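PDB 3OOS: Alpha/beta hydrolase family protein from Bacillus anthracis, which probably acts as a hydrolase of the alpha/beta hydrolase fold, although its natural substrate is not established. Local coordinates for residues P11-L19 and V55-D64; F42-Y50 and F270-L278. All blocks are in the same frame, centred on the assembly; numbering follows the deposited sequence.

Contact 1: P11-L19 and V55-D64; sequences PRGKFEYFL and VNLKGCGNSD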
loop_
_atom_site.group_PDB
_atom_site.type_symbol
_atom_site.label_atom_id
_atom_site.label_comp_id
_atom_site.label_asym_id
_atom_site.label_seq_id
_atom_site.Cartn_x
_atom_site.Cartn_y
_atom_site.Cartn_z
ATOM N N PRO A 11 5.742 -2.172 23.389
ATOM C CA PRO A 11 7.133 -1.871 23.751
ATOM C C PRO A 11 7.842 -0.994 22.718
ATOM O O PRO A 11 8.868 -0.379 23.029
ATOM C CB PRO A 11 7.790 -3.254 23.798
ATOM C CG PRO A 11 6.684 -4.189 24.076
ATOM C CD PRO A 11 5.481 -3.624 23.390
ATOM N N ARG A 12 7.295 -0.939 21.504
ATOM C CA ARG A 12 7.871 -0.132 20.432
ATOM C C ARG A 12 7.128 1.192 20.212
ATOM O O ARG A 12 7.407 1.925 19.257
ATOM C CB ARG A 12 7.984 -0.958 19.144
ATOM C CG ARG A 12 9.060 -2.042 19.236
ATOM C CD ARG A 12 9.283 -2.759 17.915
ATOM N NE ARG A 12 9.662 -1.840 16.843
ATOM C CZ ARG A 12 10.910 -1.497 16.535
ATOM N NH1 ARG A 12 11.939 -1.997 17.211
ATOM N NH2 ARG A 12 11.127 -0.660 15.534
ATOM N N GLY A 13 6.201 1.499 21.117
ATOM C CA GLY A 13 5.472 2.763 21.084
ATOM C C GLY A 13 3.966 2.604 21.010
ATOM O O GLY A 13 3.443 1.481 20.992
ATOM N N LYS A 14 3.283 3.743 20.972
ATOM C CA LYS A 14 1.829 3.792 20.875
ATOM C C LYS A 14 1.400 3.976 19.419
ATOM O O LYS A 14 1.929 4.843 18.716
ATOM C CB LYS A 14 1.292 4.933 21.742
ATOM C CG LYS A 14 -0.196 4.872 22.018
ATOM C CD LYS A 14 -0.555 5.696 23.248
ATOM C CE LYS A 14 -0.330 7.179 23.014
ATOM N NZ LYS A 14 -1.405 7.794 22.177
ATOM N N PHE A 15 0.444 3.161 18.979
ATOM C CA PHE A 15 -0.045 3.223 17.607
ATOM C C PHE A 15 -1.555 3.337 17.552
ATOM O O PHE A 15 -2.270 2.677 18.311
ATOM C CB PHE A 15 0.401 1.984 16.814
ATOM C CG PHE A 15 1.895 1.850 16.686
ATOM C CD1 PHE A 15 2.565 2.391 15.593
ATOM C CD2 PHE A 15 2.634 1.193 17.668
ATOM C CE1 PHE A 15 3.951 2.274 15.476
ATOM C CE2 PHE A 15 4.019 1.073 17.563
ATOM C CZ PHE A 15 4.677 1.617 16.466
ATOM N N GLU A 16 -2.020 4.182 16.640
ATOM C CA GLU A 16 -3.425 4.292 16.302
ATOM C C GLU A 16 -3.733 3.336 15.151
ATOM O O GLU A 16 -2.964 3.239 14.189
ATOM C CB GLU A 16 -3.735 5.727 15.878
ATOM C CG GLU A 16 -5.201 5.990 15.562
ATOM C CD GLU A 16 -5.441 7.422 15.130
ATOM O OE1 GLU A 16 -4.713 7.909 14.234
ATOM O OE2 GLU A 16 -6.356 8.062 15.689
ATOM N N TYR A 17 -4.846 2.619 15.256
ATOM C CA TYR A 17 -5.315 1.786 14.146
ATOM C C TYR A 17 -6.833 1.703 14.156
ATOM O O TYR A 17 -7.482 1.975 15.173
ATOM C CB TYR A 17 -4.697 0.376 14.186
ATOM C CG TYR A 17 -5.224 -0.470 15.322
ATOM C CD1 TYR A 17 -6.357 -1.280 15.158
ATOM C CD2 TYR A 17 -4.606 -0.446 16.568
ATOM C CE1 TYR A 17 -6.851 -2.040 16.215
ATOM C CE2 TYR A 17 -5.092 -1.201 17.622
ATOM C CZ TYR A 17 -6.208 -1.995 17.441
ATOM O OH TYR A 17 -6.685 -2.729 18.497
ATOM N N PHE A 18 -7.390 1.302 13.022
ATOM C CA PHE A 18 -8.831 1.230 12.867
ATOM C C PHE A 18 -9.235 -0.200 12.576
ATOM O O PHE A 18 -8.581 -0.884 11.785
ATOM C CB PHE A 18 -9.283 2.211 11.776
ATOM C CG PHE A 18 -8.791 3.611 12.015
ATOM C CD1 PHE A 18 -9.539 4.500 12.783
ATOM C CD2 PHE A 18 -7.548 4.020 11.531
ATOM C CE1 PHE A 18 -9.073 5.789 13.046
ATOM C CE2 PHE A 18 -7.069 5.308 11.786
ATOM C CZ PHE A 18 -7.833 6.193 12.548
ATOM N N LEU A 19 -10.295 -0.653 13.242
ATOM C CA LEU A 19 -10.788 -2.017 13.073
ATOM C C LEU A 19 -12.156 -2.042 12.404
ATOM O O LEU A 19 -13.054 -1.281 12.770
ATOM C CB LEU A 19 -10.870 -2.741 14.424
ATOM C CG LEU A 19 -11.430 -4.174 14.379
ATOM C CD1 LEU A 19 -10.464 -5.131 13.676
ATOM C CD2 LEU A 19 -11.753 -4.679 15.773
ATOM N N VAL A 55 -3.655 0.221 10.020
ATOM C CA VAL A 55 -2.666 0.786 10.942
ATOM C C VAL A 55 -2.087 2.132 10.498
ATOM O O VAL A 55 -1.694 2.311 9.343
ATOM C CB VAL A 55 -1.507 -0.217 11.190
ATOM C CG1 VAL A 55 -0.468 0.354 12.163
ATOM C CG2 VAL A 55 -2.053 -1.540 11.711
ATOM N N ASN A 56 -2.050 3.073 11.440
ATOM C CA ASN A 56 -1.246 4.284 11.303
ATOM C C ASN A 56 0.166 4.024 11.826
ATOM O O ASN A 56 0.361 3.740 13.013
ATOM C CB ASN A 56 -1.899 5.468 12.040
ATOM C CG ASN A 56 -2.886 6.241 11.168
ATOM O OD1 ASN A 56 -3.792 6.915 11.675
ATOM N ND2 ASN A 56 -2.708 6.157 9.860
ATOM N N LEU A 57 1.148 4.099 10.931
ATOM C CA LEU A 57 2.537 3.825 11.290
ATOM C C LEU A 57 3.143 4.979 12.088
ATOM O O LEU A 57 2.484 5.993 12.322
ATOM C CB LEU A 57 3.368 3.539 10.036
ATOM C CG LEU A 57 2.952 2.307 9.228
ATOM C CD1 LEU A 57 3.784 2.205 7.962
ATOM C CD2 LEU A 57 3.062 1.036 10.065
ATOM N N LYS A 58 4.389 4.804 12.527
ATOM C CA LYS A 58 5.138 5.874 13.185
ATOM C C LYS A 58 5.071 7.127 12.313
ATOM O O LYS A 58 5.291 7.058 11.102
ATOM C CB LYS A 58 6.592 5.436 13.397
ATOM C CG LYS A 58 7.409 6.259 14.401
ATOM C CD LYS A 58 7.064 5.930 15.867
ATOM C CE LYS A 58 7.456 4.516 16.286
ATOM N NZ LYS A 58 8.927 4.338 16.416
ATOM N N GLY A 59 4.732 8.257 12.925
ATOM C CA GLY A 59 4.629 9.528 12.209
ATOM C C GLY A 59 3.298 9.774 11.509
ATOM O O GLY A 59 3.143 10.776 10.807
ATOM N N CYS A 60 2.336 8.871 11.709
ATOM C CA CYS A 60 1.035 8.943 11.030
ATOM C C CYS A 60 -0.105 9.106 12.020
ATOM O O CYS A 60 -0.166 8.392 13.021
ATOM C CB CYS A 60 0.782 7.669 10.225
ATOM S SG CYS A 60 2.042 7.297 9.018
ATOM N N GLY A 61 -1.020 10.027 11.723
ATOM C CA GLY A 61 -2.198 10.235 12.561
ATOM C C GLY A 61 -1.847 10.455 14.021
ATOM O O GLY A 61 -0.989 11.278 14.346
ATOM N N ASN A 62 -2.497 9.701 14.899
ATOM C CA ASN A 62 -2.257 9.834 16.334
ATOM C C ASN A 62 -1.272 8.817 16.908
ATOM O O ASN A 62 -1.122 8.712 18.127
ATOM C CB ASN A 62 -3.583 9.838 17.103
ATOM C CG ASN A 62 -4.428 11.051 16.776
ATOM O OD1 ASN A 62 -4.015 12.188 17.012
ATOM N ND2 ASN A 62 -5.610 10.820 16.212
ATOM N N SER A 63 -0.586 8.083 16.031
ATOM C CA SER A 63 0.517 7.230 16.465
ATOM C C SER A 63 1.697 8.098 16.909
ATOM O O SER A 63 1.764 9.291 16.580
ATOM C CB SER A 63 0.938 6.269 15.351
ATOM O OG SER A 63 -0.147 5.438 14.968
ATOM N N ASP A 64 2.611 7.505 17.671
ATOM C CA ASP A 64 3.824 8.198 18.105
ATOM C C ASP A 64 4.626 8.703 16.915
ATOM O O ASP A 64 4.607 8.096 15.841
ATOM C CB ASP A 64 4.716 7.265 18.923
ATOM C CG ASP A 64 4.195 7.021 20.327
ATOM O OD1 ASP A 64 3.226 7.687 20.764
ATOM O OD2 ASP A 64 4.776 6.150 21.005
HETATM O O HOH W 1 9.224 1.788 17.244
HETATM O O HOH W 2 0.630 8.716 20.250
#

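Contact 2: F42-Y50 and F270-L278; sequences FANPFTDHY and FNQFVNDTL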
loop_
_atom_site.group_PDB
_atom_site.type_symbol
_atom_site.label_atom_id
_atom_site.label_comp_id
_atom_site.label_asym_id
_atom_site.label_seq_id
_atom_site.Cartn_x
_atom_site.Cartn_y
_atom_site.Cartn_z
ATOM N N PHE A 42 -9.039 0.709 -0.353
ATOM C CA PHE A 42 -8.313 -0.547 -0.547
ATOM C C PHE A 42 -8.615 -1.526 0.591
ATOM O O PHE A 42 -8.848 -2.715 0.350
ATOM C CB PHE A 42 -6.804 -0.297 -0.689
ATOM C CG PHE A 42 -5.959 -1.531 -0.528
ATOM C CD1 PHE A 42 -5.973 -2.538 -1.490
ATOM C CD2 PHE A 42 -5.136 -1.677 0.586
ATOM C CE1 PHE A 42 -5.189 -3.681 -1.334
ATOM C CE2 PHE A 42 -4.349 -2.812 0.750
ATOM C CZ PHE A 42 -4.374 -3.818 -0.214
ATOM N N ALA A 43 -8.618 -1.022 1.825
ATOM C CA ALA A 43 -8.879 -1.853 3.004
ATOM C C ALA A 43 -10.324 -2.343 3.085
ATOM O O ALA A 43 -10.576 -3.477 3.494
ATOM C CB ALA A 43 -8.497 -1.101 4.288
ATOM N N ASN A 44 -11.266 -1.494 2.676
ATOM C CA ASN A 44 -12.689 -1.758 2.913
ATOM C C ASN A 44 -13.242 -3.072 2.346
ATOM O O ASN A 44 -13.967 -3.774 3.052
ATOM C CB ASN A 44 -13.557 -0.564 2.488
ATOM C CG ASN A 44 -14.872 -0.499 3.247
ATOM O OD1 ASN A 44 -15.925 -0.217 2.670
ATOM N ND2 ASN A 44 -14.820 -0.758 4.545
ATOM N N PRO A 45 -12.902 -3.426 1.084
ATOM C CA PRO A 45 -13.430 -4.695 0.563
ATOM C C PRO A 45 -13.032 -5.911 1.398
ATOM O O PRO A 45 -13.778 -6.888 1.462
ATOM C CB PRO A 45 -12.810 -4.783 -0.836
ATOM C CG PRO A 45 -12.614 -3.367 -1.231
ATOM C CD PRO A 45 -12.198 -2.667 0.032
ATOM N N PHE A 46 -11.875 -5.846 2.050
ATOM C CA PHE A 46 -11.416 -6.959 2.877
ATOM C C PHE A 46 -12.275 -7.183 4.122
ATOM O O PHE A 46 -12.328 -8.297 4.643
ATOM C CB PHE A 46 -9.940 -6.785 3.239
ATOM C CG PHE A 46 -9.027 -6.894 2.057
ATOM C CD1 PHE A 46 -8.644 -8.143 1.571
ATOM C CD2 PHE A 46 -8.571 -5.750 1.408
ATOM C CE1 PHE A 46 -7.805 -8.250 0.465
ATOM C CE2 PHE A 46 -7.739 -5.847 0.294
ATOM C CZ PHE A 46 -7.354 -7.100 -0.177
ATOM N N THR A 47 -12.967 -6.134 4.570
ATOM C CA THR A 47 -13.806 -6.211 5.775
ATOM C C THR A 47 -15.032 -7.113 5.610
ATOM O O THR A 47 -15.673 -7.468 6.599
ATOM C CB THR A 47 -14.272 -4.816 6.266
ATOM O OG1 THR A 47 -15.202 -4.253 5.330
ATOM C CG2 THR A 47 -13.084 -3.882 6.438
ATOM N N ASP A 48 -15.347 -7.479 4.368
ATOM C CA ASP A 48 -16.411 -8.447 4.098
ATOM C C ASP A 48 -16.038 -9.867 4.545
ATOM O O ASP A 48 -16.922 -10.703 4.745
ATOM C CB ASP A 48 -16.785 -8.452 2.605
ATOM C CG ASP A 48 -17.571 -7.212 2.178
ATOM O OD1 ASP A 48 -18.107 -6.487 3.045
ATOM O OD2 ASP A 48 -17.669 -6.968 0.955
ATOM N N HIS A 49 -14.739 -10.136 4.705
ATOM C CA HIS A 49 -14.263 -11.500 4.993
ATOM C C HIS A 49 -13.178 -11.599 6.065
ATOM O O HIS A 49 -12.858 -12.697 6.532
ATOM C CB HIS A 49 -13.776 -12.176 3.708
ATOM C CG HIS A 49 -14.838 -12.319 2.665
ATOM N ND1 HIS A 49 -15.871 -13.227 2.775
ATOM C CD2 HIS A 49 -15.039 -11.659 1.501
ATOM C CE1 HIS A 49 -16.655 -13.127 1.717
ATOM N NE2 HIS A 49 -16.173 -12.183 0.929
ATOM N N TYR A 50 -12.618 -10.454 6.447
ATOM C CA TYR A 50 -11.535 -10.404 7.422
ATOM C C TYR A 50 -11.827 -9.389 8.519
ATOM O O TYR A 50 -12.609 -8.456 8.321
ATOM C CB TYR A 50 -10.233 -9.967 6.738
ATOM C CG TYR A 50 -9.632 -10.955 5.765
ATOM C CD1 TYR A 50 -8.724 -11.923 6.197
ATOM C CD2 TYR A 50 -9.943 -10.903 4.404
ATOM C CE1 TYR A 50 -8.158 -12.832 5.301
ATOM C CE2 TYR A 50 -9.381 -11.804 3.501
ATOM C CZ TYR A 50 -8.491 -12.763 3.956
ATOM O OH TYR A 50 -7.932 -13.653 3.065
ATOM N N PHE A 270 -12.880 -7.238 -7.754
ATOM C CA PHE A 270 -12.029 -7.138 -6.569
ATOM C C PHE A 270 -12.639 -7.868 -5.371
ATOM O O PHE A 270 -11.919 -8.491 -4.591
ATOM C CB PHE A 270 -11.680 -5.689 -6.206
ATOM C CG PHE A 270 -10.505 -5.581 -5.277
ATOM C CD1 PHE A 270 -9.206 -5.611 -5.778
ATOM C CD2 PHE A 270 -10.690 -5.489 -3.899
ATOM C CE1 PHE A 270 -8.109 -5.536 -4.924
ATOM C CE2 PHE A 270 -9.599 -5.417 -3.036
ATOM C CZ PHE A 270 -8.308 -5.434 -3.550
ATOM N N ASN A 271 -13.963 -7.793 -5.236
ATOM C CA ASN A 271 -14.671 -8.550 -4.204
ATOM C C ASN A 271 -14.467 -10.051 -4.368
ATOM O O ASN A 271 -14.254 -10.762 -3.383
ATOM C CB ASN A 271 -16.163 -8.205 -4.186
ATOM C CG ASN A 271 -16.448 -6.874 -3.512
ATOM O OD1 ASN A 271 -15.677 -6.409 -2.668
ATOM N ND2 ASN A 271 -17.568 -6.253 -3.878
ATOM N N GLN A 272 -14.516 -10.525 -5.614
ATOM C CA GLN A 272 -14.253 -11.931 -5.920
ATOM C C GLN A 272 -12.813 -12.289 -5.556
ATOM O O GLN A 272 -12.549 -13.357 -4.997
ATOM C CB GLN A 272 -14.529 -12.228 -7.397
ATOM C CG GLN A 272 -14.442 -13.708 -7.761
ATOM C CD GLN A 272 -15.309 -14.576 -6.870
ATOM O OE1 GLN A 272 -16.484 -14.284 -6.651
ATOM N NE2 GLN A 272 -14.729 -15.651 -6.347
ATOM N N PHE A 273 -11.886 -11.382 -5.869
ATOM C CA PHE A 273 -10.480 -11.559 -5.514
ATOM C C PHE A 273 -10.308 -11.723 -3.999
ATOM O O PHE A 273 -9.604 -12.627 -3.550
ATOM C CB PHE A 273 -9.627 -10.394 -6.037
ATOM C CG PHE A 273 -8.224 -10.375 -5.489
ATOM C CD1 PHE A 273 -7.253 -11.250 -5.977
ATOM C CD2 PHE A 273 -7.875 -9.484 -4.475
ATOM C CE1 PHE A 273 -5.950 -11.235 -5.463
ATOM C CE2 PHE A 273 -6.583 -9.465 -3.958
ATOM C CZ PHE A 273 -5.616 -10.340 -4.455
ATOM N N VAL A 274 -10.958 -10.856 -3.220
ATOM C CA VAL A 274 -10.900 -10.935 -1.754
ATOM C C VAL A 274 -11.377 -12.307 -1.266
ATOM O O VAL A 274 -10.701 -12.968 -0.473
ATOM C CB VAL A 274 -11.724 -9.806 -1.076
ATOM C CG1 VAL A 274 -11.802 -10.014 0.434
ATOM C CG2 VAL A 274 -11.117 -8.436 -1.389
ATOM N N ASN A 275 -12.536 -12.735 -1.760
ATOM C CA ASN A 275 -13.069 -14.049 -1.413
ATOM C C ASN A 275 -12.093 -15.183 -1.738
ATOM O O ASN A 275 -11.972 -16.147 -0.974
ATOM C CB ASN A 275 -14.409 -14.282 -2.116
ATOM C CG ASN A 275 -15.136 -15.495 -1.584
ATOM O OD1 ASN A 275 -15.579 -15.513 -0.437
ATOM N ND2 ASN A 275 -15.257 -16.522 -2.415
ATOM N N ASP A 276 -11.382 -15.047 -2.856
ATOM C CA ASP A 276 -10.446 -16.074 -3.317
ATOM C C ASP A 276 -9.138 -16.146 -2.514
ATOM O O ASP A 276 -8.369 -17.100 -2.663
ATOM C CB ASP A 276 -10.160 -15.913 -4.817
ATOM C CG ASP A 276 -11.360 -16.271 -5.692
ATOM O OD1 ASP A 276 -12.331 -16.880 -5.194
ATOM O OD2 ASP A 276 -11.333 -15.938 -6.894
ATOM N N THR A 277 -8.891 -15.146 -1.668
ATOM C CA THR A 277 -7.722 -15.163 -0.782
ATOM C C THR A 277 -7.954 -15.979 0.495
ATOM O O THR A 277 -7.012 -16.225 1.251
ATOM C CB THR A 277 -7.262 -13.739 -0.364
ATOM O OG1 THR A 277 -8.250 -13.129 0.478
ATOM C CG2 THR A 277 -6.991 -12.862 -1.580
ATOM N N LEU A 278 -9.199 -16.390 0.730
ATOM C CA LEU A 278 -9.566 -17.087 1.965
ATOM C C LEU A 278 -9.094 -18.535 1.984
ATOM O O LEU A 278 -9.007 -19.189 0.948
ATOM C CB LEU A 278 -11.082 -17.032 2.192
ATOM C CG LEU A 278 -11.702 -15.670 2.517
ATOM C CD1 LEU A 278 -13.220 -15.769 2.470
ATOM C CD2 LEU A 278 -11.236 -15.145 3.875
ATOM O OXT LEU A 278 -8.796 -19.086 3.044
HETATM O O HOH W 3 -14.836 -8.224 -0.657
HETATM O O HOH W 4 -16.669 -4.832 -0.613
HETATM O O HOH W 5 -16.057 -10.698 -1.419
#

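Contact 1: P11-L19 and V55-D64
Side chains of E16, S63 and D64 supply the acceptors for four of the six hydrogen bonds between strand 13-19 and the loop 55-64. With CG anti to the backbone nitrogen (chi1 -177°) and the chain extended, E16 lies alongside N56 and reaches N62, which gives both its nitrogens to the carboxylate: N to OE1 at 2.9 Å and ND2 to OE2 at 2.9 Å. Both donors stand above the carboxylate plane, yet E16 OE2 lies in the amide plane of N62. S63 OG serves as a relay, accepting from E16 N at 2.8 Å while donating to N56 O. D64 closes a two-bond ring on K14: K14 N meets D64 OD2 at 2.8 Å, nearly straight, and D64 N returns to K14 O. Backbone pairing is brief, Y17 and V55 forming an antiparallel non-hydrogen-bonded pair, followed by N56 N to E16 O at 2.9 Å. Apolar contact comes from F15 CZ, 4.0 Å from K58 CE; N56 O lies at the F15 ring edge, in its plane. Water bridges R12 O to K58 NZ, whose charge is paired with E71. Beyond the end of strand 51-55, then, S63 OG and D64 OD2 accept from amides of strand 13-19 and tie the loop to the sheet.

Contact 2: F42-Y50 and F270-L278
Torsions of F46 and F270 set the centre of this contact: F46 has CG beside its backbone nitrogen (chi1 -67°), whereas F270 swings CG beside its carbonyl carbon (chi1 -163°), and the rings meet with planes at 88°, F46 CE2 lying 3.8 Å from F270 CE2 at the edge of the F270 ring. V274 spreads its two methyls between neighbours. CG2 sits over one face of F46, 4.0 Å from the ring centroid, while CG1 reaches the edge of the H49 ring at CD2, 3.8 Å away. P45 CB adds to the apolar seam, 3.8 Å from F270 CD2. At the C-terminal end L278 CD2 lies over the Y50 ring face, and L278 CD1 packs against H49. The Y50 hydroxyl donates to T277 OG1 at 2.7 Å, and that oxygen in turn donates to V274 O on a lone pair; K118 also bonds to Y50 OH. Around the rim, waters bridge N271 OD1 to P45 O and to D48 OD2, and another links H49 NE2 with N271 O. The chemistry implies an apolar core of rings and methyls, bordered by water-mediated links and a directed hydroxyl chain, that fastens helix 267-276 to the segment leading into strand 51-55.

Overall arrangement
Both contacts involve the flanks of one strand, 51-55: contact 2 uses the segment that enters it and contact 1 the loop that leaves it. Their centres lie 24 Å apart and their nearest atoms about 6 Å apart, without touching. Contact 1 ties that loop to the antiparallel strand 13-20 near one margin of the mixed sheet, while contact 2 packs the chain's C-terminal helix against the segment before strand 51-55. Of the two, contact 2 has the link to the presumed catalytic centre, F42 touching residues of a probable nucleophile elbow (G97, S99, G101). Separately, G61 of contact 1 is about 6 Å from a bound tetraethylene glycol, probably from the crystallisation liquor.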